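DNA repair protein PprA (Deinococcus deserti, PDB 6MC8) probably binds DNA and assembles into filaments during the repair of radiation-induced damage and genome segregation. Local coordinates at residues T202-S214 with L224-L237. The protein carries 2 engineered substitutions. Residues are numbered along the deposited sequence; the frame is centred on the assembly and turned at random.
Sequences TALAKAAWKVITS and LMERSNQVGMLGAL. Engineered in segment 202-214: Lys206 (natural residue Asp), Lys210 (natural residue Asp).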
loop_
_atom_site.group_PDB
_atom_site.type_symbol
_atom_site.label_atom_id
_atom_site.label_comp_id
_atom_site.label_asym_id
_atom_site.label_seq_id
_atom_site.Cartn_x
_atom_site.Cartn_y
_atom_site.Cartn_z
ATOM N N THR A 202 16.417 32.220 -11.023
ATOM C CA THR A 202 17.698 31.562 -10.783
ATOM C C THR A 202 18.319 31.079 -12.085
ATOM O O THR A 202 19.526 31.241 -12.307
ATOM C CB THR A 202 17.502 30.392 -9.813
ATOM O OG1 THR A 202 17.028 30.886 -8.558
ATOM C CG2 THR A 202 18.788 29.624 -9.587
ATOM N N ALA A 203 17.497 30.518 -12.974
ATOM C CA ALA A 203 18.003 29.961 -14.221
ATOM C C ALA A 203 18.421 31.056 -15.194
ATOM O O ALA A 203 19.383 30.884 -15.949
ATOM C CB ALA A 203 16.950 29.053 -14.846
ATOM N N LEU A 204 17.714 32.186 -15.190
ATOM C CA LEU A 204 18.109 33.300 -16.044
ATOM C C LEU A 204 19.336 34.014 -15.498
ATOM O O LEU A 204 20.104 34.602 -16.264
ATOM C CB LEU A 204 16.943 34.274 -16.215
ATOM C CG LEU A 204 15.832 33.809 -17.158
ATOM C CD1 LEU A 204 14.615 34.700 -17.065
ATOM C CD2 LEU A 204 16.356 33.796 -18.574
ATOM N N ALA A 205 19.542 33.969 -14.178
ATOM C CA ALA A 205 20.714 34.610 -13.590
ATOM C C ALA A 205 21.986 33.840 -13.911
ATOM O O ALA A 205 23.051 34.439 -14.088
ATOM C CB ALA A 205 20.543 34.748 -12.079
ATOM N N LYS A 206 21.896 32.513 -13.985
ATOM C CA LYS A 206 23.053 31.719 -14.384
ATOM C C LYS A 206 23.356 31.899 -15.864
ATOM O O LYS A 206 24.522 31.876 -16.273
ATOM C CB LYS A 206 22.823 30.245 -14.058
ATOM C CG LYS A 206 22.821 29.925 -12.583
ATOM C CD LYS A 206 22.481 28.472 -12.344
ATOM C CE LYS A 206 23.612 27.571 -12.796
ATOM N NZ LYS A 206 23.359 26.139 -12.506
ATOM N N ALA A 207 22.319 32.082 -16.680
ATOM C CA ALA A 207 22.526 32.356 -18.095
ATOM C C ALA A 207 23.062 33.761 -18.313
ATOM O O ALA A 207 23.821 34.003 -19.257
ATOM C CB ALA A 207 21.224 32.165 -18.861
ATOM N N ALA A 208 22.662 34.706 -17.460
ATOM C CA ALA A 208 23.177 36.064 -17.570
ATOM C C ALA A 208 24.648 36.127 -17.186
ATOM O O ALA A 208 25.413 36.891 -17.779
ATOM C CB ALA A 208 22.352 37.011 -16.703
ATOM N N TRP A 209 25.063 35.321 -16.204
ATOM C CA TRP A 209 26.475 35.240 -15.842
ATOM C C TRP A 209 27.305 34.634 -16.963
ATOM O O TRP A 209 28.464 35.011 -17.154
ATOM C CB TRP A 209 26.642 34.438 -14.549
ATOM C CG TRP A 209 28.076 34.126 -14.180
ATOM C CD1 TRP A 209 28.696 32.920 -14.295
ATOM C CD2 TRP A 209 29.059 35.030 -13.652
ATOM N NE1 TRP A 209 29.997 33.010 -13.869
ATOM C CE2 TRP A 209 30.244 34.297 -13.470
ATOM C CE3 TRP A 209 29.051 36.385 -13.317
ATOM C CZ2 TRP A 209 31.410 34.875 -12.964
ATOM C CZ3 TRP A 209 30.205 36.956 -12.816
ATOM C CH2 TRP A 209 31.367 36.202 -12.645
ATOM N N LYS A 210 26.724 33.707 -17.727
ATOM C CA LYS A 210 27.463 33.070 -18.811
ATOM C C LYS A 210 27.697 34.036 -19.967
ATOM O O LYS A 210 28.759 34.011 -20.600
ATOM C CB LYS A 210 26.720 31.822 -19.284
ATOM C CG LYS A 210 27.454 31.041 -20.349
ATOM C CD LYS A 210 26.700 29.807 -20.787
ATOM C CE LYS A 210 27.495 29.048 -21.830
ATOM N NZ LYS A 210 27.610 29.832 -23.087
ATOM N N VAL A 211 26.725 34.904 -20.247
ATOM C CA VAL A 211 26.876 35.862 -21.338
ATOM C C VAL A 211 27.871 36.953 -20.956
ATOM O O VAL A 211 28.727 37.342 -21.758
ATOM C CB VAL A 211 25.505 36.451 -21.724
ATOM C CG1 VAL A 211 25.648 37.510 -22.796
ATOM C CG2 VAL A 211 24.586 35.365 -22.208
ATOM N N ILE A 212 27.794 37.428 -19.709
ATOM C CA ILE A 212 28.635 38.533 -19.250
ATOM C C ILE A 212 30.094 38.100 -19.137
ATOM O O ILE A 212 31.006 38.844 -19.518
ATOM C CB ILE A 212 28.081 39.093 -17.924
ATOM C CG1 ILE A 212 26.760 39.809 -18.182
ATOM C CG2 ILE A 212 29.052 40.042 -17.251
ATOM C CD1 ILE A 212 26.010 40.159 -16.937
ATOM N N THR A 213 30.337 36.878 -18.659
ATOM C CA THR A 213 31.706 36.392 -18.509
ATOM C C THR A 213 32.343 36.113 -19.869
ATOM O O THR A 213 33.565 36.221 -20.020
ATOM C CB THR A 213 31.707 35.142 -17.619
ATOM O OG1 THR A 213 30.966 35.421 -16.427
ATOM C CG2 THR A 213 33.112 34.748 -17.194
ATOM N N SER A 214 31.529 35.823 -20.878
ATOM C CA SER A 214 32.006 35.582 -22.230
ATOM C C SER A 214 32.108 36.856 -23.067
ATOM O O SER A 214 32.310 36.765 -24.280
ATOM C CB SER A 214 31.097 34.570 -22.930
ATOM O OG SER A 214 31.520 34.339 -24.260
ATOM N N LEU A 224 28.891 46.026 -16.702
ATOM C CA LEU A 224 27.753 45.135 -16.496
ATOM C C LEU A 224 27.853 44.398 -15.167
ATOM O O LEU A 224 26.832 44.128 -14.526
ATOM C CB LEU A 224 27.631 44.149 -17.656
ATOM C CG LEU A 224 27.185 44.797 -18.963
ATOM C CD1 LEU A 224 27.174 43.797 -20.080
ATOM C CD2 LEU A 224 25.814 45.409 -18.790
ATOM N N MET A 225 29.072 44.062 -14.739
ATOM C CA MET A 225 29.259 43.519 -13.397
ATOM C C MET A 225 28.955 44.569 -12.338
ATOM O O MET A 225 28.459 44.241 -11.255
ATOM C CB MET A 225 30.682 42.992 -13.234
ATOM C CG MET A 225 30.978 41.732 -14.018
ATOM S SD MET A 225 32.706 41.253 -13.893
ATOM C CE MET A 225 32.746 39.841 -14.983
ATOM N N GLU A 226 29.212 45.833 -12.688
ATOM C CA GLU A 226 28.932 46.980 -11.784
ATOM C C GLU A 226 27.418 47.221 -11.762
ATOM O O GLU A 226 26.899 47.613 -10.698
ATOM C CB GLU A 226 29.683 48.227 -12.255
ATOM N N ARG A 227 26.747 46.993 -12.897
ATOM C CA ARG A 227 25.303 47.172 -12.984
ATOM C C ARG A 227 24.555 45.992 -12.382
ATOM O O ARG A 227 23.390 46.133 -12.000
ATOM C CB ARG A 227 24.883 47.375 -14.438
ATOM C CG ARG A 227 23.842 48.451 -14.643
ATOM C CD ARG A 227 24.461 49.696 -15.246
ATOM N N SER A 228 25.204 44.827 -12.292
ATOM C CA SER A 228 24.572 43.661 -11.679
ATOM C C SER A 228 24.405 43.848 -10.179
ATOM O O SER A 228 23.525 43.240 -9.563
ATOM C CB SER A 228 25.392 42.406 -11.964
ATOM O OG SER A 228 25.387 42.100 -13.342
ATOM N N ASN A 229 25.237 44.697 -9.577
ATOM C CA ASN A 229 25.120 44.970 -8.152
ATOM C C ASN A 229 23.919 45.859 -7.860
ATOM O O ASN A 229 23.450 45.926 -6.719
ATOM C CB ASN A 229 26.406 45.621 -7.648
ATOM C CG ASN A 229 27.603 44.701 -7.758
ATOM O OD1 ASN A 229 27.514 43.513 -7.457
ATOM N ND2 ASN A 229 28.727 45.243 -8.204
ATOM N N GLN A 230 23.400 46.542 -8.880
ATOM C CA GLN A 230 22.325 47.500 -8.659
ATOM C C GLN A 230 20.968 46.925 -9.052
ATOM O O GLN A 230 19.997 47.048 -8.298
ATOM C CB GLN A 230 22.620 48.789 -9.428
ATOM C CG GLN A 230 21.699 49.948 -9.095
ATOM C CD GLN A 230 22.120 51.238 -9.774
ATOM O OE1 GLN A 230 23.052 51.255 -10.579
ATOM N NE2 GLN A 230 21.449 52.330 -9.435
ATOM N N VAL A 231 20.873 46.301 -10.225
ATOM C CA VAL A 231 19.601 45.808 -10.739
ATOM C C VAL A 231 19.604 44.311 -11.005
ATOM O O VAL A 231 18.657 43.806 -11.608
ATOM C CB VAL A 231 19.171 46.566 -12.012
ATOM C CG1 VAL A 231 18.884 48.018 -11.700
ATOM C CG2 VAL A 231 20.231 46.441 -13.091
ATOM N N GLY A 232 20.626 43.590 -10.577
ATOM C CA GLY A 232 20.695 42.172 -10.851
ATOM C C GLY A 232 21.353 41.879 -12.187
ATOM O O GLY A 232 21.593 42.761 -13.007
ATOM N N MET A 233 21.749 40.623 -12.366
ATOM C CA MET A 233 22.441 40.186 -13.602
ATOM C C MET A 233 21.546 40.185 -14.834
ATOM O O MET A 233 22.063 40.443 -15.886
ATOM C CB MET A 233 23.075 38.817 -13.435
ATOM C CG MET A 233 23.981 38.782 -12.292
ATOM S SD MET A 233 25.255 37.630 -12.641
ATOM C CE MET A 233 26.230 38.615 -13.765
ATOM N N LEU A 234 20.301 39.762 -14.689
ATOM C CA LEU A 234 19.394 39.748 -15.829
ATOM C C LEU A 234 19.064 41.163 -16.277
ATOM O O LEU A 234 19.101 41.469 -17.472
ATOM C CB LEU A 234 18.119 38.983 -15.478
ATOM C CG LEU A 234 17.065 38.857 -16.576
ATOM C CD1 LEU A 234 17.608 38.078 -17.746
ATOM C CD2 LEU A 234 15.812 38.201 -16.039
ATOM N N GLY A 235 18.763 42.047 -15.324
ATOM C CA GLY A 235 18.400 43.409 -15.676
ATOM C C GLY A 235 19.571 44.219 -16.196
ATOM O O GLY A 235 19.387 45.190 -16.932
ATOM N N ALA A 236 20.789 43.837 -15.816
ATOM C CA ALA A 236 21.965 44.472 -16.393
ATOM C C ALA A 236 22.181 44.003 -17.823
ATOM O O ALA A 236 22.558 44.792 -18.695
ATOM C CB ALA A 236 23.194 44.180 -15.537
ATOM N N LEU A 237 21.933 42.719 -18.082
ATOM C CA LEU A 237 22.100 42.187 -19.428
ATOM C C LEU A 237 20.963 42.634 -20.339
ATOM O O LEU A 237 21.160 42.827 -21.543
ATOM C CB LEU A 237 22.200 40.665 -19.374
ATOM C CG LEU A 237 22.504 39.930 -20.673
ATOM C CD1 LEU A 237 23.821 40.405 -21.237
ATOM C CD2 LEU A 237 22.552 38.444 -20.419
#
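Met233 and Ile212 act as knobs in opposite directions across helices 202-213 and 224-237, whose axes lie at 88° without a single hydrogen bond between them, a worked example of a pair held by apolar packing. Met233 enters the hole formed by Ala205, Ala208, Trp209 and Ile212. With its chain bent at chi2 and again at chi3 (77°), Met233 CE lies 3.6 Å from Trp209 CE3, at the ring edge and near its plane; Met233 SD is 5.4 Å from the centroid of the six-membered ring of Trp209, an oblique Met-aromatic contact. The ring's own helix also touches it, Thr213 OG1 lying over one face while hydrogen-bonding to Trp209 O. Ile212 answers by lodging among Leu224, Met225, Met233 and Leu237, with Ile212 CD1 3.5 Å from Met233 CE. The small Ala208 permits close approach, Ala208 CB resting 3.5 Å from Met233 O. Near the end of Ile212, Ser228 OG turns back to Leu224 O (2.8 Å), which also accepts Ser228 N from the opposite face of its plane. Without the hydroxyl, as with an alanine here, Leu224 O is likely to lose its side-chain donor and a gap would probably open beside Ile212 CD1. Helix 224-237 is kinked where Met233 N and Leu234 N lack bonds to the preceding turn; at Gly232 (phi 87°) a CB would jam against Val231 O, which calls for glycine. Beyond, Leu234 CD2 meets Leu204 CD1, and both leucines rest on Leu249 of helix 245-250. Leu237 crosses Val211 at about a right angle, and this side packs against helix 274-304 through Leu299, Ala300 and Leu303.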